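Local structure of carbohydrate binding module (Uncultured bacterium, 2W3J) at residues A69-N74 with K79-P84; S87-W92 with L118-S123. The protein probably binds uronic acid sugars as a calcium-containing family 35 carbohydrate-binding module. All blocks are in the same frame, centred on the assembly; numbering follows the deposited sequence.

Contact 1 of 2, residues A69-N74 with K79-P84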
ATOM      1  N   ALA A  69      10.408   1.439   0.488  1.00 16.18           N
ATOM      2  CA  ALA A  69       9.468   1.621   1.590  1.00 15.74           C
ATOM      3  C   ALA A  69       9.315   0.306   2.335  1.00 15.47           C
ATOM      4  O   ALA A  69       9.424  -0.757   1.746  1.00 17.03           O
ATOM      5  CB  ALA A  69       8.089   2.041   1.070  1.00 15.68           C
ATOM      6  N   THR A  70       8.998   0.388   3.604  1.00 16.26           N
ATOM      7  CA  THR A  70       8.868  -0.815   4.432  0.50 16.13           C
ATOM      8  C   THR A  70       7.411  -1.142   4.674  1.00 16.24           C
ATOM      9  O   THR A  70       6.627  -0.256   5.006  1.00 16.97           O
ATOM     10  CB  THR A  70       9.542  -0.627   5.809  0.50 16.58           C
ATOM     11  OG1 THR A  70      10.849  -0.068   5.639  0.50 15.32           O
ATOM     12  CG2 THR A  70       9.602  -1.960   6.599  0.50 13.25           C
ATOM     13  N   VAL A  71       7.081  -2.423   4.545  1.00 17.29           N
ATOM     14  CA  VAL A  71       5.752  -2.933   4.860  1.00 18.13           C
ATOM     15  C   VAL A  71       5.761  -3.317   6.348  1.00 18.48           C
ATOM     16  O   VAL A  71       6.622  -4.104   6.771  1.00 20.53           O
ATOM     17  CB  VAL A  71       5.427  -4.162   3.996  1.00 18.04           C
ATOM     18  CG1 VAL A  71       4.066  -4.777   4.379  1.00 21.14           C
ATOM     19  CG2 VAL A  71       5.453  -3.759   2.495  1.00 19.14           C
ATOM     20  N   VAL A  72       4.872  -2.693   7.119  1.00 18.54           N
ATOM     21  CA  VAL A  72       4.733  -2.917   8.546  1.00 19.29           C
ATOM     22  C   VAL A  72       3.394  -3.605   8.787  1.00 19.74           C
ATOM     23  O   VAL A  72       2.360  -3.102   8.348  1.00 19.92           O
ATOM     24  CB  VAL A  72       4.727  -1.588   9.297  1.00 19.50           C
ATOM     25  CG1 VAL A  72       4.559  -1.807  10.815  1.00 21.84           C
ATOM     26  CG2 VAL A  72       6.029  -0.819   9.005  1.00 20.63           C
ATOM     27  N   VAL A  73       3.375  -4.730   9.502  1.00 18.86           N
ATOM     28  CA  VAL A  73       2.077  -5.387   9.724  1.00 19.10           C
ATOM     29  C   VAL A  73       1.911  -5.593  11.218  1.00 19.67           C
ATOM     30  O   VAL A  73       2.815  -6.154  11.859  1.00 20.25           O
ATOM     31  CB  VAL A  73       1.996  -6.724   8.963  1.00 18.72           C
ATOM     32  CG1 VAL A  73       0.673  -7.446   9.270  1.00 18.85           C
ATOM     33  CG2 VAL A  73       2.169  -6.498   7.428  1.00 18.96           C
ATOM     34  N   ASN A  74       0.822  -5.070  11.764  1.00 20.32           N
ATOM     35  CA  ASN A  74       0.581  -5.114  13.212  1.00 22.65           C
ATOM     36  C   ASN A  74       1.753  -4.541  14.002  1.00 25.01           C
ATOM     37  O   ASN A  74       2.203  -5.136  14.999  1.00 25.18           O
ATOM     38  CB  ASN A  74       0.276  -6.545  13.623  1.00 22.75           C
ATOM     39  CG  ASN A  74      -0.997  -7.037  13.007  1.00 20.15           C
ATOM     40  OD1 ASN A  74      -1.089  -8.183  12.547  1.00 24.73           O
ATOM     41  ND2 ASN A  74      -1.992  -6.170  12.975  1.00 18.35           N
ATOM     42  N   LYS A  79       9.106  -6.311   5.641  1.00 24.10           N
ATOM     43  CA  LYS A  79      10.020  -6.354   4.515  0.50 24.81           C
ATOM     44  C   LYS A  79      10.134  -4.977   3.872  1.00 24.83           C
ATOM     45  O   LYS A  79       9.183  -4.196   3.900  1.00 24.44           O
ATOM     46  CB  LYS A  79       9.535  -7.345   3.457  0.50 25.57           C
ATOM     47  CG  LYS A  79      10.562  -7.550   2.362  0.50 27.39           C
ATOM     48  CD  LYS A  79      10.149  -8.584   1.368  0.50 29.12           C
ATOM     49  CE  LYS A  79      11.155  -8.633   0.240  0.50 30.62           C
ATOM     50  NZ  LYS A  79      10.807  -9.681  -0.756  0.50 30.25           N
ATOM     51  N   THR A  80      11.292  -4.695   3.288  1.00 24.13           N
ATOM     52  CA  THR A  80      11.480  -3.442   2.554  1.00 23.62           C
ATOM     53  C   THR A  80      11.393  -3.770   1.101  1.00 22.96           C
ATOM     54  O   THR A  80      12.034  -4.711   0.650  1.00 23.45           O
ATOM     55  CB  THR A  80      12.838  -2.789   2.853  1.00 23.96           C
ATOM     56  OG1 THR A  80      12.856  -2.444   4.234  1.00 26.79           O
ATOM     57  CG2 THR A  80      12.990  -1.497   2.019  1.00 24.26           C
ATOM     58  N   LEU A  81      10.547  -3.029   0.375  1.00 20.92           N
ATOM     59  CA  LEU A  81      10.330  -3.234  -1.040  1.00 20.48           C
ATOM     60  C   LEU A  81      10.968  -2.066  -1.784  1.00 19.36           C
ATOM     61  O   LEU A  81      11.039  -0.967  -1.257  1.00 18.78           O
ATOM     62  CB  LEU A  81       8.822  -3.269  -1.363  1.00 20.26           C
ATOM     63  CG  LEU A  81       7.997  -4.363  -0.668  1.00 21.61           C
ATOM     64  CD1 LEU A  81       6.518  -4.320  -1.106  1.00 20.80           C
ATOM     65  CD2 LEU A  81       8.612  -5.692  -0.978  1.00 23.07           C
ATOM     66  N   ASP A  82      11.420  -2.320  -2.997  1.00 18.69           N
ATOM     67  CA  ASP A  82      12.203  -1.345  -3.764  1.00 20.14           C
ATOM     68  C   ASP A  82      11.326  -0.253  -4.430  1.00 18.99           C
ATOM     69  O   ASP A  82      11.700   0.918  -4.439  1.00 18.76           O
ATOM     70  CB  ASP A  82      12.967  -2.085  -4.855  1.00 21.00           C
ATOM     71  CG  ASP A  82      14.095  -1.258  -5.452  1.00 26.15           C
ATOM     72  OD1 ASP A  82      14.893  -0.671  -4.670  1.00 29.68           O
ATOM     73  OD2 ASP A  82      14.176  -1.194  -6.721  1.00 30.77           O
ATOM     74  N   PHE A  83      10.192  -0.661  -5.027  1.00 16.90           N
ATOM     75  CA  PHE A  83       9.379   0.285  -5.833  1.00 16.42           C
ATOM     76  C   PHE A  83      10.196   1.018  -6.895  1.00 16.01           C
ATOM     77  O   PHE A  83      10.366   2.233  -6.853  1.00 17.17           O
ATOM     78  CB  PHE A  83       8.675   1.299  -4.931  1.00 15.21           C
ATOM     79  CG  PHE A  83       7.653   0.685  -4.018  1.00 15.68           C
ATOM     80  CD1 PHE A  83       6.346   0.430  -4.472  1.00 16.04           C
ATOM     81  CD2 PHE A  83       7.975   0.376  -2.714  1.00 16.93           C
ATOM     82  CE1 PHE A  83       5.374  -0.132  -3.599  1.00 16.40           C
ATOM     83  CE2 PHE A  83       7.029  -0.210  -1.859  1.00 16.16           C
ATOM     84  CZ  PHE A  83       5.731  -0.460  -2.308  1.00 15.37           C
ATOM     85  N   PRO A  84      10.728   0.262  -7.841  1.00 16.83           N
ATOM     86  CA  PRO A  84      11.620   0.804  -8.841  1.00 17.41           C
ATOM     87  C   PRO A  84      10.896   1.777  -9.747  1.00 17.42           C
ATOM     88  O   PRO A  84       9.660   1.699  -9.907  1.00 16.86           O
ATOM     89  CB  PRO A  84      12.014  -0.425  -9.644  1.00 18.03           C
ATOM     90  CG  PRO A  84      10.874  -1.375  -9.487  1.00 18.60           C
ATOM     91  CD  PRO A  84      10.495  -1.179  -8.026  1.00 17.57           C
TER
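Ala69 and Leu81 face each other as an antiparallel hydrogen-bonded pair, with Ala69 N 3.0 Å from Leu81 O and Leu81 N 2.9 Å from Ala69 O. Two residues on, Val71 N reaches Lys79 O at 2.8 Å. Between these pairs Thr70 and Thr80 form a non-hydrogen-bonded pair, their CA atoms 4.2 Å apart, and the N-to-C directions of the two strands differ by 143°, well off exact antiparallel.

On the face carrying Ala69, Val71 and Leu81, which Lys79 shares at its root before its chain leads away, the side-chain contacts are apolar. The CG2 branch of Val71 touches CD1 of Leu81 at 3.8 Å, the two side chains meeting at a slant. The methyl CB of Ala69 approaches CE2 of Phe83, also at 3.8 Å, coming at the ring obliquely. Phe83 lies beyond the end of the strand, so its ring carries the apolar surface past the last bridge; it also packs edge-to-face with Phe59, while Leu81 rests on Val95 and Ile57.

The opposite face is polar. Thr80 holds OG1 anti to the carbonyl carbon (chi1 -64°), the Thr70 hydroxyl lies beside it in the conformer modelled here, and OE2 of Glu113 hydrogen-bonds to both. With a valine at Thr80 the hydroxyl is gone, and Glu113 OE2, held by Thr70 alone of the pair, is likely to be freer to turn.

Strand 69-73 also bonds to strand 104-112, whose Leu110 packs on Ala69, Val71 and Phe83. The whole is a beta hairpin, one face turned into the core of a beta-sandwich.

Contact 2 of 2, residues S87-W92 with L118-S123. With CA (calcium ion), chain C.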
ATOM      1  N   SER A  87      10.293   5.051 -15.431  1.00 15.87           N
ATOM      2  CA  SER A  87      10.319   6.284 -16.242  1.00 16.89           C
ATOM      3  C   SER A  87       9.078   6.394 -17.089  1.00 15.78           C
ATOM      4  O   SER A  87       9.093   7.033 -18.129  1.00 15.94           O
ATOM      5  CB  SER A  87      11.552   6.311 -17.179  1.00 18.35           C
ATOM      6  OG  SER A  87      12.754   6.275 -16.407  1.00 19.88           O
ATOM      7  N   ASN A  88       7.992   5.766 -16.651  1.00 14.55           N
ATOM      8  CA  ASN A  88       6.781   5.731 -17.437  1.00 14.59           C
ATOM      9  C   ASN A  88       5.552   5.726 -16.517  1.00 14.31           C
ATOM     10  O   ASN A  88       5.107   4.665 -16.032  1.00 14.46           O
ATOM     11  CB  ASN A  88       6.746   4.480 -18.336  1.00 14.89           C
ATOM     12  CG  ASN A  88       5.601   4.518 -19.339  1.00 15.04           C
ATOM     13  OD1 ASN A  88       4.588   5.207 -19.139  1.00 14.83           O
ATOM     14  ND2 ASN A  88       5.726   3.742 -20.394  1.00 16.89           N
ATOM     15  N   TRP A  89       5.004   6.914 -16.307  1.00 13.49           N
ATOM     16  CA  TRP A  89       3.875   7.077 -15.367  1.00 13.51           C
ATOM     17  C   TRP A  89       2.597   6.497 -15.940  1.00 14.25           C
ATOM     18  O   TRP A  89       1.593   6.417 -15.232  1.00 14.81           O
ATOM     19  CB  TRP A  89       3.648   8.561 -15.084  1.00 13.67           C
ATOM     20  CG  TRP A  89       4.739   9.197 -14.302  1.00 13.96           C
ATOM     21  CD1 TRP A  89       5.709  10.024 -14.769  1.00 14.74           C
ATOM     22  CD2 TRP A  89       4.979   9.041 -12.885  1.00 12.45           C
ATOM     23  NE1 TRP A  89       6.541  10.405 -13.731  1.00 15.26           N
ATOM     24  CE2 TRP A  89       6.107   9.820 -12.567  1.00 15.52           C
ATOM     25  CE3 TRP A  89       4.331   8.332 -11.854  1.00 14.38           C
ATOM     26  CZ2 TRP A  89       6.605   9.919 -11.259  1.00 16.57           C
ATOM     27  CZ3 TRP A  89       4.846   8.428 -10.549  1.00 13.13           C
ATOM     28  CH2 TRP A  89       5.951   9.235 -10.273  1.00 15.62           C
ATOM     29  N   THR A  90       2.603   6.128 -17.226  1.00 14.14           N
ATOM     30  CA  THR A  90       1.414   5.484 -17.814  1.00 14.99           C
ATOM     31  C   THR A  90       1.379   3.970 -17.577  1.00 14.73           C
ATOM     32  O   THR A  90       0.341   3.318 -17.770  1.00 16.01           O
ATOM     33  CB  THR A  90       1.255   5.731 -19.322  1.00 15.39           C
ATOM     34  OG1 THR A  90       2.083   4.809 -20.069  1.00 16.18           O
ATOM     35  CG2 THR A  90       1.609   7.182 -19.674  1.00 15.06           C
ATOM     36  N   GLN A  91       2.512   3.429 -17.165  1.00 13.58           N
ATOM     37  CA  GLN A  91       2.618   1.999 -16.927  0.50 14.14           C
ATOM     38  C   GLN A  91       2.701   1.747 -15.428  1.00 14.42           C
ATOM     39  O   GLN A  91       3.747   1.943 -14.783  1.00 15.37           O
ATOM     40  CB  GLN A  91       3.836   1.425 -17.653  0.50 14.34           C
ATOM     41  CG  GLN A  91       4.108  -0.040 -17.341  0.50 12.80           C
ATOM     42  CD  GLN A  91       3.030  -0.960 -17.894  0.50 17.02           C
ATOM     43  OE1 GLN A  91       2.904  -1.119 -19.106  0.50 19.80           O
ATOM     44  NE2 GLN A  91       2.239  -1.558 -17.005  0.50 15.27           N
ATOM     45  N   TRP A  92       1.575   1.366 -14.858  1.00 14.29           N
ATOM     46  CA  TRP A  92       1.517   1.081 -13.440  1.00 14.26           C
ATOM     47  C   TRP A  92       2.256  -0.240 -13.200  1.00 15.54           C
ATOM     48  O   TRP A  92       2.386  -1.066 -14.123  1.00 16.21           O
ATOM     49  CB  TRP A  92       0.045   0.996 -13.006  1.00 14.84           C
ATOM     50  CG  TRP A  92      -0.620   2.343 -13.064  1.00 14.63           C
ATOM     51  CD1 TRP A  92      -1.105   2.992 -14.170  1.00 15.88           C
ATOM     52  CD2 TRP A  92      -0.805   3.227 -11.961  1.00 13.64           C
ATOM     53  NE1 TRP A  92      -1.621   4.232 -13.809  1.00 14.86           N
ATOM     54  CE2 TRP A  92      -1.445   4.397 -12.459  1.00 13.63           C
ATOM     55  CE3 TRP A  92      -0.523   3.136 -10.589  1.00 13.54           C
ATOM     56  CZ2 TRP A  92      -1.784   5.470 -11.631  1.00 14.16           C
ATOM     57  CZ3 TRP A  92      -0.847   4.218  -9.774  1.00 13.84           C
ATOM     58  CH2 TRP A  92      -1.495   5.350 -10.296  1.00 14.43           C
ATOM     59  N   LEU A 118       6.781   7.824  -0.781  1.00 14.16           N
ATOM     60  CA  LEU A 118       6.312   6.631  -1.472  1.00 13.94           C
ATOM     61  C   LEU A 118       6.129   6.848  -2.978  1.00 14.25           C
ATOM     62  O   LEU A 118       5.947   7.977  -3.442  1.00 14.71           O
ATOM     63  CB  LEU A 118       4.972   6.184  -0.876  1.00 14.03           C
ATOM     64  CG  LEU A 118       4.989   5.857   0.633  1.00 13.29           C
ATOM     65  CD1 LEU A 118       3.580   5.448   1.107  1.00 15.74           C
ATOM     66  CD2 LEU A 118       6.007   4.694   0.855  1.00 12.84           C
ATOM     67  N   ALA A 119       6.196   5.756  -3.733  1.00 13.27           N
ATOM     68  CA  ALA A 119       5.614   5.725  -5.078  1.00 13.06           C
ATOM     69  C   ALA A 119       4.135   6.108  -4.944  1.00 13.06           C
ATOM     70  O   ALA A 119       3.562   6.101  -3.846  1.00 12.76           O
ATOM     71  CB  ALA A 119       5.733   4.338  -5.671  1.00 12.61           C
ATOM     72  N   ASN A 120       3.506   6.451  -6.060  1.00 12.23           N
ATOM     73  CA  ASN A 120       2.069   6.741  -6.018  1.00 12.68           C
ATOM     74  C   ASN A 120       1.372   5.406  -5.827  1.00 12.25           C
ATOM     75  O   ASN A 120       1.531   4.514  -6.637  1.00 13.82           O
ATOM     76  CB  ASN A 120       1.622   7.389  -7.334  1.00 13.23           C
ATOM     77  CG  ASN A 120       2.180   8.786  -7.492  1.00 14.02           C
ATOM     78  OD1 ASN A 120       2.544   9.443  -6.504  1.00 14.12           O
ATOM     79  ND2 ASN A 120       2.180   9.289  -8.735  1.00 13.27           N
ATOM     80  N   ILE A 121       0.582   5.286  -4.766  1.00 11.45           N
ATOM     81  CA  ILE A 121       0.014   3.955  -4.428  1.00 11.52           C
ATOM     82  C   ILE A 121      -1.456   3.885  -4.838  1.00 10.36           C
ATOM     83  O   ILE A 121      -2.289   4.642  -4.320  1.00 12.74           O
ATOM     84  CB  ILE A 121       0.127   3.662  -2.941  1.00 12.59           C
ATOM     85  CG1 ILE A 121       1.597   3.810  -2.470  1.00 11.88           C
ATOM     86  CG2 ILE A 121      -0.458   2.223  -2.647  1.00 11.72           C
ATOM     87  CD1 ILE A 121       2.555   2.878  -3.235  1.00 12.56           C
ATOM     88  N   ASP A 122      -1.746   3.027  -5.811  1.00 11.07           N
ATOM     89  CA  ASP A 122      -3.109   2.902  -6.361  1.00 12.14           C
ATOM     90  C   ASP A 122      -3.992   2.076  -5.413  1.00 13.29           C
ATOM     91  O   ASP A 122      -5.145   2.417  -5.142  1.00 13.42           O
ATOM     92  CB  ASP A 122      -3.026   2.208  -7.720  1.00 12.40           C
ATOM     93  CG  ASP A 122      -4.382   2.008  -8.342  1.00 15.43           C
ATOM     94  OD1 ASP A 122      -5.242   2.916  -8.164  1.00 14.88           O
ATOM     95  OD2 ASP A 122      -4.550   0.971  -9.008  1.00 19.69           O
ATOM     96  N   SER A 123      -3.446   0.972  -4.939  1.00 13.52           N
ATOM     97  CA  SER A 123      -4.251   0.047  -4.141  1.00 12.77           C
ATOM     98  C   SER A 123      -3.350  -1.000  -3.515  1.00 13.46           C
ATOM     99  O   SER A 123      -2.193  -1.193  -3.918  1.00 14.18           O
ATOM    100  CB  SER A 123      -5.245  -0.678  -5.073  1.00 11.82           C
ATOM    101  OG  SER A 123      -4.538  -1.407  -6.109  1.00 15.13           O
TER
HETATM  102 CA    CA C1139      -6.786   3.584  -6.480  1.00 22.79          CA
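Beside a calcium site of the module, Trp92, at the end of segment 87-92, packs against Asp122 of strand 120-126. CZ3 of its six-membered ring lies 3.6 Å from CB of Asp122, and the same CZ3 comes within 3.9 Å of Asn120 O. The ring meets the aspartate through CB, and its plane stands 52° from that of the carboxylate. At its other end the indole is anchored by NE1, hydrogen-bonded to Ala23 O.

The side chain of Asp122 turns its CG beside its own carbonyl carbon (chi1 179°), and OD1 and the backbone O bind calcium together, each at 2.4 Å. Glu5, Glu6, Thr26 and Gly29 complete the protein ligands, and OD2 makes a salt bridge to Arg58, which probably steadies the carboxylate and offsets some of the acidic charge.

Further along, Trp89 extends the contact. Its CZ3 is 3.3 Å from ND2 of Asn120, which approaches obliquely, the amide and ring planes 31° apart. Trp89 sits in a type I turn from Asn88 to Gln91, where OD1 of Asn88 accepts from Thr90 N (2.9 Å) and Thr90 OG1 (2.7 Å), the first bond making an Asx turn.

Asp122 and Ser123 both face Arg58 and form a classic beta bulge, which is consistent with Asp122 presenting both its backbone O and OD1 to one calcium within this beta-sandwich module.

How the contacts relate
Contact 1 closes before contact 2 opens along the chain, and their centres lie 16 Å apart, yet they join in the core. Leu118 CD2 packs on Ala69 CB at 3.4 Å, while the Phe83 ring touches Ala119 CB through CD1 and Ile121 CD1 through CE1, each at 4.1 Å. Segment 118-123 thus links the hairpin to the metal bound by Asp122. The second calcium, held by Asp32 and Thr33, lies about 4 Å from the side chain of Asn120 and about 11 Å from that of Phe83. Its nearness to Asn120, which Trp89 touches, is consistent with a uronate-binding surface, as probably in other family 35 modules.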